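Local coordinates for protein anaerobically-induced outer membrane porin OprE (PDB 4FRX) that forms an outer-membrane beta-barrel of the OprD porin family in Pseudomonas aeruginosa and probably lets small solutes pass across that membrane, at residues Pro356-Asn361 with Leu386-Pro391. Residues are numbered along the deposited sequence; the frame is centred on the assembly and turned at random.
With C8E ((hydroxyethyloxy)tri(ethyloxy)octane), chain E.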
loop_
_atom_site.group_PDB
_atom_site.type_symbol
_atom_site.label_atom_id
_atom_site.label_comp_id
_atom_site.label_asym_id
_atom_site.label_seq_id
_atom_site.Cartn_x
_atom_site.Cartn_y
_atom_site.Cartn_z
ATOM N N PRO A 356 7.128 -26.726 -7.420
ATOM C CA PRO A 356 7.134 -25.791 -6.292
ATOM C C PRO A 356 7.761 -24.464 -6.700
ATOM O O PRO A 356 8.730 -24.441 -7.463
ATOM C CB PRO A 356 7.993 -26.507 -5.249
ATOM C CG PRO A 356 8.898 -27.370 -6.044
ATOM C CD PRO A 356 8.077 -27.835 -7.214
ATOM N N GLY A 357 7.179 -23.369 -6.231
ATOM C CA GLY A 357 7.671 -22.048 -6.573
ATOM C C GLY A 357 6.922 -21.372 -7.708
ATOM O O GLY A 357 7.104 -20.173 -7.926
ATOM N N LEU A 358 6.108 -22.132 -8.444
ATOM C CA LEU A 358 5.286 -21.562 -9.520
ATOM C C LEU A 358 3.848 -21.342 -9.043
ATOM O O LEU A 358 3.212 -22.257 -8.519
ATOM C CB LEU A 358 5.307 -22.443 -10.789
ATOM C CG LEU A 358 4.484 -21.954 -11.997
ATOM C CD1 LEU A 358 5.112 -20.744 -12.683
ATOM C CD2 LEU A 358 4.234 -23.056 -13.028
ATOM N N THR A 359 3.342 -20.120 -9.208
ATOM C CA THR A 359 1.963 -19.814 -8.825
ATOM C C THR A 359 1.261 -18.969 -9.893
ATOM O O THR A 359 1.894 -18.197 -10.614
ATOM C CB THR A 359 1.896 -19.040 -7.482
ATOM O OG1 THR A 359 2.651 -17.831 -7.594
ATOM C CG2 THR A 359 2.445 -19.868 -6.322
ATOM N N PHE A 360 -0.051 -19.124 -9.994
ATOM C CA PHE A 360 -0.853 -18.262 -10.858
ATOM C C PHE A 360 -1.995 -17.663 -10.069
ATOM O O PHE A 360 -2.654 -18.355 -9.300
ATOM C CB PHE A 360 -1.415 -19.036 -12.055
ATOM C CG PHE A 360 -2.328 -18.214 -12.916
ATOM C CD1 PHE A 360 -1.806 -17.331 -13.848
ATOM C CD2 PHE A 360 -3.709 -18.318 -12.792
ATOM C CE1 PHE A 360 -2.651 -16.559 -14.639
ATOM C CE2 PHE A 360 -4.558 -17.553 -13.580
ATOM C CZ PHE A 360 -4.032 -16.678 -14.504
ATOM N N ASN A 361 -2.251 -16.372 -10.270
ATOM C CA ASN A 361 -3.421 -15.753 -9.668
ATOM C C ASN A 361 -4.153 -14.843 -10.648
ATOM O O ASN A 361 -3.532 -14.223 -11.518
ATOM C CB ASN A 361 -3.030 -14.972 -8.412
ATOM C CG ASN A 361 -2.528 -15.875 -7.310
ATOM O OD1 ASN A 361 -1.329 -16.143 -7.202
ATOM N ND2 ASN A 361 -3.446 -16.362 -6.490
ATOM N N LEU A 386 1.546 -14.167 -12.766
ATOM C CA LEU A 386 2.232 -15.443 -12.893
ATOM C C LEU A 386 3.622 -15.249 -12.306
ATOM O O LEU A 386 4.346 -14.348 -12.717
ATOM C CB LEU A 386 2.344 -15.821 -14.373
ATOM C CG LEU A 386 3.065 -17.128 -14.706
ATOM C CD1 LEU A 386 2.293 -18.323 -14.158
ATOM C CD2 LEU A 386 3.253 -17.253 -16.211
ATOM N N ALA A 387 3.986 -16.070 -11.332
ATOM C CA ALA A 387 5.285 -15.934 -10.680
ATOM C C ALA A 387 5.977 -17.274 -10.515
ATOM O O ALA A 387 5.345 -18.272 -10.190
ATOM C CB ALA A 387 5.135 -15.260 -9.325
ATOM N N TYR A 388 7.286 -17.280 -10.747
ATOM C CA TYR A 388 8.115 -18.440 -10.447
ATOM C C TYR A 388 9.308 -18.044 -9.588
ATOM O O TYR A 388 10.135 -17.200 -9.980
ATOM C CB TYR A 388 8.619 -19.105 -11.728
ATOM C CG TYR A 388 9.373 -20.391 -11.464
ATOM C CD1 TYR A 388 8.781 -21.422 -10.749
ATOM C CD2 TYR A 388 10.672 -20.572 -11.926
ATOM C CE1 TYR A 388 9.456 -22.605 -10.500
ATOM C CE2 TYR A 388 11.359 -21.758 -11.682
ATOM C CZ TYR A 388 10.745 -22.767 -10.970
ATOM O OH TYR A 388 11.414 -23.946 -10.722
ATOM N N VAL A 389 9.388 -18.646 -8.412
ATOM C CA VAL A 389 10.560 -18.492 -7.564
ATOM C C VAL A 389 11.328 -19.814 -7.530
ATOM O O VAL A 389 10.784 -20.847 -7.120
ATOM C CB VAL A 389 10.175 -18.061 -6.143
ATOM C CG1 VAL A 389 11.407 -18.056 -5.223
ATOM C CG2 VAL A 389 9.520 -16.697 -6.173
ATOM N N ILE A 390 12.581 -19.778 -7.984
ATOM C CA ILE A 390 13.424 -20.977 -8.017
ATOM C C ILE A 390 13.604 -21.515 -6.601
ATOM O O ILE A 390 14.156 -20.837 -5.741
ATOM C CB ILE A 390 14.788 -20.705 -8.693
ATOM C CG1 ILE A 390 14.575 -20.216 -10.121
ATOM C CG2 ILE A 390 15.669 -21.962 -8.702
ATOM C CD1 ILE A 390 15.854 -19.871 -10.850
ATOM N N PRO A 391 13.112 -22.741 -6.361
ATOM C CA PRO A 391 13.008 -23.364 -5.039
ATOM C C PRO A 391 14.323 -23.906 -4.475
ATOM O O PRO A 391 14.471 -23.966 -3.256
ATOM C CB PRO A 391 12.020 -24.510 -5.281
ATOM C CG PRO A 391 12.208 -24.867 -6.692
ATOM C CD PRO A 391 12.526 -23.590 -7.412
HETATM C C1 C8E E . -5.383 -27.200 -13.250
HETATM C C2 C8E E . -4.895 -25.953 -12.524
HETATM C C3 C8E E . -4.093 -25.051 -13.460
HETATM C C4 C8E E . -4.419 -23.584 -13.206
HETATM C C5 C8E E . -4.467 -22.799 -14.506
HETATM C C6 C8E E . -3.209 -21.949 -14.647
HETATM C C7 C8E E . -3.079 -21.351 -16.044
HETATM C C8 C8E E . -2.175 -20.131 -16.000
HETATM O O9 C8E E . -1.288 -20.138 -17.092
HETATM C C10 C8E E . -1.659 -19.212 -18.083
HETATM C C11 C8E E . -0.401 -18.601 -18.690
#
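Three backbone hydrogen bonds tie Gly357 and Thr359 to Val389 and Ala387. Thr359 and Ala387 exchange two, Thr359 N to Ala387 O at 2.9 Å and Ala387 N to Thr359 O at 3.1 Å, the latter almost straight at its hydrogen (172°). Val389 N reaches Gly357 O at 2.8 Å from above the carbonyl plane, and the CA of Tyr388 adds a CH···O contact to the same oxygen. Gly357 has a positive phi (98°), and its CA makes a CH···O contact to Val389 O. It directly precedes strand 358-370, which pairs with the end of strand 377-389 as an antiparallel hairpin in the wall of the porin beta-barrel; backbone hydrogen bonds from Leu358 to Phe350 and from Phe360 to Tyr348 continue the wall on one side, those of Leu386 to Trp402 and Tyr388 to Phe400 on the other. Apolar contacts line the face bearing Leu358, Phe360, Leu386 and Tyr388. Tyr388 crosses Leu358 at about a right angle; chi1 of -174° turns its CG away from the backbone N and brings ring atom CD1 to 3.6 Å from Leu358 CB. Leu386 CD1 touches Leu358 CD1 (4.0 Å) and the edge of the Phe360 ring. A detergent molecule, C8E, sets its C8 over one face of that ring, 3.6 Å from Phe360 CD1, consistent with a lipid-facing surface.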